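Local coordinates for segregation and condensation protein B (Mycobacterium tuberculosis, PDB 2Z99), which probably works with the SMC complex in chromosome partition during cell division, as a dimer whose chain carries winged-helix domains, at residues I141-T146 and V153-T158; G64-H69 and Y77-F82; D28-A33 and T70-R75; R18-L23 and A49-M54. One frame throughout, in Å; residues are numbered along the deposited sequence.

Overall arrangement
Three of the four contacts cluster at one end of an elongated chain, and interaction 1 stands alone at the other. The centres of interactions 2, 3 and 4 lie 13 to 15 Å from one another. By contrast, the centre of interaction 1 is 45 Å from that of interaction 2, with nearest atoms about 27 Å apart. Within the cluster, Arg68 N of interaction 2 probably donates to Arg75 O of interaction 3 (3.1 Å). The Trp74 ring of interaction 3 reaches interaction 4, its CD1 3.5 Å from Leu51 CD1, while Leu67 CD2 approaches Leu51 O at 3.4 Å. Interactions 2 and 4 also touch the second subunit. Two winged-helix units per chain, far apart, fit this pattern.

Interaction 1 of 4, residues I141-T146 and V153-T158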
# COMPACT_ATOMS: atom_id res chain seq x y z
N ILE A 141 33.53 -5.05 13.00
CA ILE A 141 34.96 -4.96 13.26
C ILE A 141 35.28 -3.49 13.35
O ILE A 141 34.47 -2.65 12.97
CB ILE A 141 35.83 -5.57 12.10
CG1 ILE A 141 35.65 -4.74 10.82
CG2 ILE A 141 35.47 -7.05 11.90
CD1 ILE A 141 36.54 -5.17 9.66
N THR A 142 36.47 -3.18 13.85
CA THR A 142 36.88 -1.79 13.97
C THR A 142 38.38 -1.66 14.07
O THR A 142 39.08 -2.63 14.35
CB THR A 142 36.25 -1.12 15.20
OG1 THR A 142 36.48 0.29 15.13
CG2 THR A 142 36.87 -1.68 16.48
N GLU A 143 38.88 -0.44 13.86
CA GLU A 143 40.31 -0.19 13.95
C GLU A 143 40.73 -0.21 15.41
O GLU A 143 40.12 0.46 16.25
CB GLU A 143 40.66 1.17 13.32
CG GLU A 143 40.30 1.30 11.84
CD GLU A 143 38.91 1.88 11.62
OE1 GLU A 143 38.01 1.64 12.47
OE2 GLU A 143 38.71 2.57 10.60
N VAL A 144 41.76 -1.00 15.72
CA VAL A 144 42.26 -1.11 17.08
C VAL A 144 43.53 -0.30 17.30
O VAL A 144 43.63 0.45 18.27
CB VAL A 144 42.54 -2.58 17.44
CG1 VAL A 144 43.21 -2.66 18.80
CG2 VAL A 144 41.24 -3.35 17.45
N GLY A 145 44.49 -0.45 16.40
CA GLY A 145 45.73 0.29 16.54
C GLY A 145 46.51 0.32 15.25
O GLY A 145 45.97 0.67 14.19
N THR A 146 47.78 -0.03 15.33
CA THR A 146 48.64 -0.06 14.15
C THR A 146 49.71 -1.10 14.39
O THR A 146 49.92 -1.52 15.52
CB THR A 146 49.35 1.29 13.93
OG1 THR A 146 50.31 1.49 14.96
CG2 THR A 146 48.35 2.43 13.94
N VAL A 153 47.30 0.12 10.16
CA VAL A 153 46.23 -0.07 11.12
C VAL A 153 45.89 -1.55 11.27
O VAL A 153 45.96 -2.32 10.31
CB VAL A 153 44.96 0.72 10.72
CG1 VAL A 153 45.29 2.18 10.51
CG2 VAL A 153 44.35 0.13 9.47
N THR A 154 45.55 -1.93 12.49
CA THR A 154 45.19 -3.30 12.82
C THR A 154 43.68 -3.30 13.08
O THR A 154 43.10 -2.25 13.35
CB THR A 154 45.99 -3.77 14.07
OG1 THR A 154 45.52 -5.05 14.51
CG2 THR A 154 45.86 -2.76 15.19
N PHE A 155 43.06 -4.48 12.99
CA PHE A 155 41.62 -4.60 13.19
C PHE A 155 41.23 -5.68 14.17
O PHE A 155 42.00 -6.59 14.46
CB PHE A 155 40.90 -4.90 11.86
CG PHE A 155 40.94 -3.76 10.88
CD1 PHE A 155 42.06 -3.55 10.09
CD2 PHE A 155 39.87 -2.88 10.78
CE1 PHE A 155 42.12 -2.47 9.23
CE2 PHE A 155 39.92 -1.80 9.92
CZ PHE A 155 41.04 -1.59 9.14
N ALA A 156 40.00 -5.57 14.67
CA ALA A 156 39.48 -6.56 15.60
C ALA A 156 37.97 -6.57 15.52
O ALA A 156 37.34 -5.62 15.05
CB ALA A 156 39.92 -6.24 17.02
N THR A 157 37.39 -7.68 15.96
CA THR A 157 35.95 -7.81 15.98
C THR A 157 35.48 -7.01 17.18
O THR A 157 36.13 -6.99 18.22
CB THR A 157 35.54 -9.27 16.15
OG1 THR A 157 36.13 -9.80 17.35
CG2 THR A 157 36.01 -10.09 14.96
N THR A 158 34.35 -6.34 17.02
CA THR A 158 33.79 -5.52 18.08
C THR A 158 33.11 -6.39 19.13
O THR A 158 33.26 -7.61 19.14
CB THR A 158 32.76 -4.55 17.52
OG1 THR A 158 31.65 -5.28 17.00
CG2 THR A 158 33.39 -3.72 16.40
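Thr142 and Ala156 hold the regular half of this antiparallel pair by two reciprocal backbone bonds, Thr142 N to Ala156 O at 2.9 Å and Ala156 N to Thr142 O at 3.1 Å. The tightly packed part is buried Ile141 and Phe155. Ile141 comes in at a slant, its CD1 4.2 Å from Phe155 CD2. Leu136 of helix 129-137 covers both, Met132 touches Phe155, and Ile141 also meets Leu106 and Val109 of helix 100-112. Phe155 takes a first torsion of -68°, with CG beside its own backbone N, and exposed Glu143 runs alongside its ring: the methylene CG lies 3.7 Å from Phe155 CE2, and carboxylate and ring planes are only 21° apart. At the same end Thr158 sets CG2 3.6 Å from Ile141 C, while its OG1 bonds to Gly139 O and caps Phe161 N.

The far end is looser and turned to solvent. From Glu143–Phe155 to Thr146–Val153 the first strand advances three residues and the second two, a beta bulge that puts Val144 and Gly145 opposite the single residue Thr154. Val144 N still bonds to Thr154 O at 3.0 Å, but the Thr154 N to Gly145 O bond is strongly bent at its acceptor (C=O...N 107°). Val144 CG2 and Ala156 CB, modelled 3.2 Å apart, are doubtfully close. Val144, Thr146 and Val153 are exposed. Strand 115-116 flanks strand 153-157 on its other side, giving the three-stranded sheet of a winged-helix domain, whose wing is the hairpin of strands 141-146 and 153-157.

Interaction 2 of 4, residues G64-H69 and Y77-F82; sequences GIDLRH and YTRARF
Asp66 lies over one face of the Arg79 guanidinium, its CB 3.7 Å above the plane and over the centre, with the carboxylate stacked at 17° to it. OD2 is 3.6 Å from Arg79 NH1 and well out of the guanidinium plane, which makes a long salt bridge of charges with no N-H aimed at the oxygen. The Arg68 guanidinium takes the same Asp66 OD2 at its in-plane edge, in a salt bridge from NH1 at 2.6 Å whose hydrogen-bond angle is weak, so the three residues form a salt-bridge network. The Tyr77 ring lies over one face of Arg68, offset to its rim; these two planes are inclined by 46°, and Arg68 NH2 comes within 3.2 Å of Tyr77 CD2. Asp66 O lies near the edge of that ring.

Beneath the charges run strands 65-70 and 73-78, the hairpin that forms the wing of the N-terminal winged-helix unit. Asp66 and Tyr77 are a hydrogen-bonded pair, with Asp66 N to Tyr77 O and Tyr77 N to Asp66 O both at 2.7 Å. Past the strand end, Arg79 N bonds to Gly64 O at 2.9 Å. The Arg79 side chain folds back at chi3 (-69°), which brings NH2 to a weak bond with Ile65 O. One water receives from Arg79 NH2 and donates to Asp66 OD1, while Arg79 NE bonds to Ser63 O.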
# COMPACT_ATOMS: atom_id res chain seq x y z
N GLY A 64 -3.72 -1.83 16.02
CA GLY A 64 -2.49 -1.36 15.42
C GLY A 64 -2.88 -0.46 14.26
O GLY A 64 -2.14 0.44 13.85
N ILE A 65 -4.08 -0.70 13.75
CA ILE A 65 -4.64 0.06 12.65
C ILE A 65 -5.57 1.16 13.16
O ILE A 65 -6.44 0.92 14.01
CB ILE A 65 -5.43 -0.86 11.70
CG1 ILE A 65 -4.52 -1.96 11.15
CG2 ILE A 65 -6.05 -0.05 10.57
CD1 ILE A 65 -5.23 -3.00 10.31
N ASP A 66 -5.37 2.37 12.64
CA ASP A 66 -6.18 3.52 13.02
C ASP A 66 -6.79 4.16 11.78
O ASP A 66 -6.08 4.74 10.96
CB ASP A 66 -5.34 4.56 13.75
CG ASP A 66 -6.17 5.72 14.25
OD1 ASP A 66 -7.39 5.71 14.01
OD2 ASP A 66 -5.62 6.63 14.89
N LEU A 67 -8.11 4.03 11.65
CA LEU A 67 -8.85 4.58 10.53
C LEU A 67 -9.09 6.05 10.83
O LEU A 67 -9.82 6.39 11.75
CB LEU A 67 -10.17 3.83 10.36
CG LEU A 67 -11.10 4.18 9.19
CD1 LEU A 67 -10.41 3.99 7.84
CD2 LEU A 67 -12.32 3.28 9.28
N ARG A 68 -8.45 6.92 10.05
CA ARG A 68 -8.60 8.35 10.26
C ARG A 68 -9.16 9.06 9.04
O ARG A 68 -8.98 8.62 7.91
CB ARG A 68 -7.27 8.98 10.65
CG ARG A 68 -6.98 8.95 12.14
CD ARG A 68 -5.99 10.03 12.53
NE ARG A 68 -4.68 9.84 11.94
CZ ARG A 68 -3.89 8.79 12.20
NH1 ARG A 68 -4.31 7.86 13.04
NH2 ARG A 68 -2.69 8.69 11.62
N HIS A 69 -9.86 10.17 9.29
CA HIS A 69 -10.45 10.95 8.21
C HIS A 69 -9.68 12.24 8.02
O HIS A 69 -9.39 12.95 8.99
CB HIS A 69 -11.91 11.29 8.52
CG HIS A 69 -12.59 12.07 7.44
ND1 HIS A 69 -13.13 13.32 7.66
CD2 HIS A 69 -12.82 11.78 6.14
CE1 HIS A 69 -13.67 13.76 6.54
NE2 HIS A 69 -13.50 12.85 5.60
N TYR A 77 -4.43 4.13 8.89
CA TYR A 77 -3.09 4.53 9.29
C TYR A 77 -2.56 3.63 10.41
O TYR A 77 -3.30 2.87 11.04
CB TYR A 77 -3.07 5.97 9.81
CG TYR A 77 -3.46 7.02 8.81
CD1 TYR A 77 -4.71 6.99 8.19
CD2 TYR A 77 -2.57 8.03 8.44
CE1 TYR A 77 -5.07 7.93 7.23
CE2 TYR A 77 -2.91 8.98 7.47
CZ TYR A 77 -4.16 8.93 6.87
OH TYR A 77 -4.50 9.84 5.90
N THR A 78 -1.26 3.74 10.66
CA THR A 78 -0.61 3.01 11.74
C THR A 78 -0.88 3.85 13.00
O THR A 78 -0.67 5.06 13.00
CB THR A 78 0.89 2.92 11.49
OG1 THR A 78 1.19 1.66 10.88
CG2 THR A 78 1.67 3.10 12.79
N ARG A 79 -1.37 3.21 14.05
CA ARG A 79 -1.67 3.94 15.28
C ARG A 79 -0.38 4.49 15.87
O ARG A 79 0.63 3.78 15.97
CB ARG A 79 -2.40 3.03 16.27
CG ARG A 79 -3.16 3.78 17.36
CD ARG A 79 -4.11 2.87 18.14
NE ARG A 79 -5.25 2.41 17.34
CZ ARG A 79 -6.34 3.14 17.09
NH1 ARG A 79 -6.45 4.36 17.58
NH2 ARG A 79 -7.30 2.64 16.33
N ALA A 80 -0.41 5.76 16.24
CA ALA A 80 0.75 6.48 16.79
C ALA A 80 1.78 5.69 17.59
O ALA A 80 2.92 5.51 17.14
CB ALA A 80 0.26 7.67 17.64
N ARG A 81 1.39 5.22 18.77
CA ARG A 81 2.29 4.48 19.65
C ARG A 81 3.09 3.36 18.98
O ARG A 81 4.09 2.93 19.52
CB ARG A 81 1.52 3.91 20.85
CG ARG A 81 0.28 3.08 20.49
CD ARG A 81 -0.44 2.51 21.73
NE ARG A 81 0.36 1.48 22.38
CZ ARG A 81 -0.06 0.25 22.63
NH1 ARG A 81 -1.28 -0.13 22.30
NH2 ARG A 81 0.78 -0.63 23.16
N PHE A 82 2.67 2.90 17.82
CA PHE A 82 3.39 1.81 17.18
C PHE A 82 4.45 2.23 16.17
O PHE A 82 5.04 1.38 15.49
CB PHE A 82 2.38 0.86 16.53
CG PHE A 82 1.39 0.28 17.50
CD1 PHE A 82 1.80 -0.61 18.49
CD2 PHE A 82 0.04 0.65 17.45
CE1 PHE A 82 0.89 -1.12 19.41
CE2 PHE A 82 -0.88 0.15 18.37
CZ PHE A 82 -0.45 -0.74 19.35
O HOH W 1 -9.35 3.94 14.45
O HOH W 2 -0.23 8.02 12.57

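Interaction 3 of 4, residues D28-A33 and T70-R75; sequences DTPVTA and TSEGWR
A single antiparallel bridge between Val31 and Trp74 joins the loop that follows helix 13-26 to strand 73-78, a surface contact in the first winged-helix unit. The loop occupies the place of the short first strand of that fold, between its first two helices, and pairs with the last strand of the wing. Val31 N donates to Trp74 O at 2.9 Å and 170°, the donor tilted 23° from the carbonyl plane. The return bond, Trp74 N to Val31 O, is modelled so short that its length is doubtful.

Pro30 carries the side-chain packing. Its CB sits 3.5 Å from Glu72 CB and its CG 3.8 Å from Thr70 CG2, so the ring rests on the type I turn Thr70 to Gly73. Pro30 CD lies 3.9 Å from Arg75 CD. With CG trans to the backbone N (chi1 -178°) and the chain extended to NE, Arg75 passes obliquely across Pro30 and lays one guanidinium face over Thr29 CA at 4.0 Å. Asp28 O is 2.9 Å from Arg75 NH2, but it lies over the guanidinium face and the angle is too poor for a hydrogen bond.

On this evidence the directed part of the contact is the main-chain pairing of Val31 and Trp74, the proline adds apolar packing on the turn, and the Arg75 charge probably attracts the Asp28 carbonyl without a directed bond.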
# COMPACT_ATOMS: atom_id res chain seq x y z
N ASP A 28 -4.06 3.49 -1.92
CA ASP A 28 -2.74 4.00 -1.60
C ASP A 28 -2.82 5.50 -1.27
O ASP A 28 -1.80 6.16 -1.07
CB ASP A 28 -1.79 3.78 -2.78
CG ASP A 28 -0.35 3.55 -2.33
OD1 ASP A 28 -0.10 2.63 -1.50
OD2 ASP A 28 0.54 4.27 -2.83
N THR A 29 -4.04 6.01 -1.21
CA THR A 29 -4.28 7.42 -0.90
C THR A 29 -5.67 7.48 -0.28
O THR A 29 -6.48 6.59 -0.50
CB THR A 29 -4.30 8.32 -2.19
OG1 THR A 29 -5.54 8.13 -2.90
CG2 THR A 29 -3.17 7.95 -3.12
N PRO A 30 -5.96 8.51 0.51
CA PRO A 30 -7.29 8.59 1.12
C PRO A 30 -8.38 8.47 0.07
O PRO A 30 -8.22 8.91 -1.07
CB PRO A 30 -7.29 9.96 1.78
CG PRO A 30 -5.86 10.14 2.18
CD PRO A 30 -5.10 9.61 0.99
N VAL A 31 -9.49 7.84 0.46
CA VAL A 31 -10.65 7.70 -0.40
C VAL A 31 -11.73 8.55 0.24
O VAL A 31 -11.64 8.89 1.43
CB VAL A 31 -11.21 6.26 -0.49
CG1 VAL A 31 -10.52 5.50 -1.58
CG2 VAL A 31 -11.06 5.56 0.85
N THR A 32 -12.74 8.89 -0.53
CA THR A 32 -13.81 9.71 -0.00
C THR A 32 -15.01 8.84 0.34
O THR A 32 -15.20 7.77 -0.25
CB THR A 32 -14.22 10.78 -1.03
OG1 THR A 32 -15.23 11.62 -0.47
CG2 THR A 32 -14.77 10.13 -2.30
N ALA A 33 -15.81 9.29 1.30
CA ALA A 33 -17.00 8.55 1.68
C ALA A 33 -17.84 8.34 0.42
O ALA A 33 -18.39 7.25 0.20
CB ALA A 33 -17.78 9.34 2.70
N THR A 70 -9.36 12.53 6.77
CA THR A 70 -8.61 13.73 6.41
C THR A 70 -9.33 14.44 5.26
O THR A 70 -10.22 13.85 4.64
CB THR A 70 -7.18 13.37 5.97
OG1 THR A 70 -6.38 14.55 5.89
CG2 THR A 70 -7.20 12.68 4.61
N SER A 71 -8.96 15.69 4.97
CA SER A 71 -9.61 16.42 3.89
C SER A 71 -9.61 15.60 2.60
O SER A 71 -10.51 15.72 1.78
CB SER A 71 -8.92 17.77 3.66
OG SER A 71 -7.60 17.61 3.18
N GLU A 72 -8.60 14.75 2.42
CA GLU A 72 -8.51 13.91 1.24
C GLU A 72 -9.45 12.71 1.34
O GLU A 72 -9.60 11.95 0.38
CB GLU A 72 -7.09 13.39 1.06
CG GLU A 72 -6.05 14.39 0.59
CD GLU A 72 -4.65 13.79 0.58
OE1 GLU A 72 -4.05 13.66 1.67
OE2 GLU A 72 -4.17 13.41 -0.52
N GLY A 73 -10.07 12.53 2.51
CA GLY A 73 -10.97 11.41 2.71
C GLY A 73 -10.61 10.49 3.87
O GLY A 73 -10.04 10.93 4.87
N TRP A 74 -10.93 9.20 3.73
CA TRP A 74 -10.65 8.21 4.77
C TRP A 74 -9.51 7.27 4.37
O TRP A 74 -9.37 6.91 3.20
CB TRP A 74 -11.89 7.35 5.06
CG TRP A 74 -13.00 8.03 5.78
CD1 TRP A 74 -14.01 8.77 5.22
CD2 TRP A 74 -13.23 8.06 7.20
NE1 TRP A 74 -14.86 9.25 6.20
CE2 TRP A 74 -14.40 8.82 7.42
CE3 TRP A 74 -12.57 7.50 8.29
CZ2 TRP A 74 -14.91 9.05 8.70
CZ3 TRP A 74 -13.08 7.73 9.57
CH2 TRP A 74 -14.24 8.49 9.76
N ARG A 75 -8.73 6.85 5.37
CA ARG A 75 -7.60 5.96 5.11
C ARG A 75 -7.14 5.25 6.39
O ARG A 75 -7.22 5.81 7.47
CB ARG A 75 -6.46 6.80 4.53
CG ARG A 75 -5.19 6.04 4.16
CD ARG A 75 -4.11 7.02 3.69
NE ARG A 75 -3.04 6.34 2.97
CZ ARG A 75 -2.00 6.93 2.39
NH1 ARG A 75 -1.84 8.26 2.43
NH2 ARG A 75 -1.10 6.18 1.75

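Interaction 4 of 4, residues R18-L23 and A49-M54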
# COMPACT_ATOMS: atom_id res chain seq x y z
N ARG A 18 -17.63 -5.33 6.02
CA ARG A 18 -16.68 -6.19 5.33
C ARG A 18 -16.19 -5.53 4.06
O ARG A 18 -14.99 -5.33 3.87
CB ARG A 18 -17.32 -7.53 5.00
CG ARG A 18 -17.80 -8.27 6.23
CD ARG A 18 -18.36 -9.61 5.85
NE ARG A 18 -18.63 -10.40 7.05
CZ ARG A 18 -19.84 -10.69 7.50
NH1 ARG A 18 -20.93 -10.27 6.85
NH2 ARG A 18 -19.97 -11.39 8.61
N VAL A 19 -17.12 -5.19 3.17
CA VAL A 19 -16.77 -4.54 1.92
C VAL A 19 -15.85 -3.34 2.20
O VAL A 19 -14.80 -3.21 1.57
CB VAL A 19 -18.03 -4.06 1.17
CG1 VAL A 19 -17.63 -3.42 -0.14
CG2 VAL A 19 -18.96 -5.23 0.91
N LEU A 20 -16.21 -2.50 3.16
CA LEU A 20 -15.39 -1.33 3.47
C LEU A 20 -13.98 -1.69 3.94
O LEU A 20 -13.04 -0.91 3.74
CB LEU A 20 -16.08 -0.43 4.50
CG LEU A 20 -17.34 0.29 4.01
CD1 LEU A 20 -17.91 1.22 5.10
CD2 LEU A 20 -17.00 1.11 2.76
N GLU A 21 -13.84 -2.85 4.57
CA GLU A 21 -12.53 -3.28 5.04
C GLU A 21 -11.69 -3.64 3.81
O GLU A 21 -10.54 -3.25 3.70
CB GLU A 21 -12.64 -4.52 5.95
CG GLU A 21 -13.30 -4.28 7.31
CD GLU A 21 -13.32 -5.53 8.18
OE1 GLU A 21 -13.71 -6.61 7.69
OE2 GLU A 21 -12.94 -5.43 9.36
N ALA A 22 -12.27 -4.38 2.89
CA ALA A 22 -11.57 -4.78 1.68
C ALA A 22 -11.11 -3.55 0.91
O ALA A 22 -9.96 -3.50 0.47
CB ALA A 22 -12.48 -5.62 0.81
N LEU A 23 -11.98 -2.56 0.78
CA LEU A 23 -11.68 -1.34 0.04
C LEU A 23 -10.64 -0.46 0.72
O LEU A 23 -9.72 0.02 0.07
CB LEU A 23 -12.97 -0.53 -0.22
CG LEU A 23 -14.11 -1.30 -0.90
CD1 LEU A 23 -15.34 -0.41 -1.05
CD2 LEU A 23 -13.66 -1.82 -2.25
N ALA A 49 -21.21 7.19 8.31
CA ALA A 49 -21.47 6.73 9.67
C ALA A 49 -20.69 5.44 9.99
O ALA A 49 -20.08 5.31 11.05
CB ALA A 49 -22.96 6.47 9.83
N LYS A 50 -20.74 4.49 9.06
CA LYS A 50 -20.06 3.21 9.24
C LYS A 50 -18.55 3.36 9.47
O LYS A 50 -17.97 2.71 10.36
CB LYS A 50 -20.31 2.34 8.02
CG LYS A 50 -19.59 1.02 8.07
CD LYS A 50 -20.58 -0.13 8.10
CE LYS A 50 -21.31 -0.19 9.42
NZ LYS A 50 -20.42 -0.75 10.46
N LEU A 51 -17.93 4.22 8.67
CA LEU A 51 -16.50 4.44 8.78
C LEU A 51 -16.16 5.00 10.15
O LEU A 51 -15.13 4.63 10.74
CB LEU A 51 -16.05 5.40 7.67
CG LEU A 51 -16.08 4.81 6.25
CD1 LEU A 51 -16.07 5.92 5.22
CD2 LEU A 51 -14.89 3.88 6.05
N GLN A 52 -17.01 5.86 10.67
CA GLN A 52 -16.75 6.44 11.98
C GLN A 52 -17.01 5.43 13.09
O GLN A 52 -16.46 5.52 14.18
CB GLN A 52 -17.60 7.69 12.20
CG GLN A 52 -16.78 8.98 12.21
CD GLN A 52 -15.75 9.02 13.33
OE1 GLN A 52 -16.09 8.97 14.52
NE2 GLN A 52 -14.47 9.09 12.96
N LEU A 53 -17.86 4.44 12.80
CA LEU A 53 -18.14 3.41 13.79
C LEU A 53 -16.97 2.40 13.76
O LEU A 53 -16.51 1.93 14.81
CB LEU A 53 -19.47 2.72 13.49
CG LEU A 53 -19.76 1.52 14.41
CD1 LEU A 53 -19.69 1.96 15.85
CD2 LEU A 53 -21.13 0.94 14.08
N MET A 54 -16.50 2.08 12.55
CA MET A 54 -15.36 1.17 12.41
C MET A 54 -14.13 1.84 13.02
O MET A 54 -13.30 1.18 13.62
CB MET A 54 -15.11 0.87 10.93
CG MET A 54 -16.24 0.13 10.27
SD MET A 54 -16.02 -0.01 8.50
CE MET A 54 -14.38 -0.86 8.46
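Glu21 OE1 is gripped from the second subunit by Ser63 OG and Gly64 N, while Glu21 OE2 forms a salt bridge with Arg61 of that subunit. The acid therefore spends its polar end on the dimer interface and its aliphatic part on its own chain, where CG lies 3.8 Å from Met54 CE. This is helix packing in the three-helix core of a winged-helix unit, joining helix 13-26 to helix 44-60. The axes of the two segments stay 11.0 Å apart at an angle of 77°, and no hydrogen bond links them, so side chains must bridge the gap.

Leu20 does most of this work. With CG opposite the carbonyl carbon (chi1 -69°), it extends CD1 between Lys50 and Leu51, 4.1 Å from Leu51 CD2. Leu36 of helix 33-40 touches both leucines, tying in the middle helix of the core. All five contributing residues are buried, although the segments hide only 196 Å² between them.

Met54 closes the contact on the Glu21 side. Its chain bends at chi3 (57°), leaving the methyl CE against Glu21 and the sulfur SD 4.0 Å from Leu20 CB.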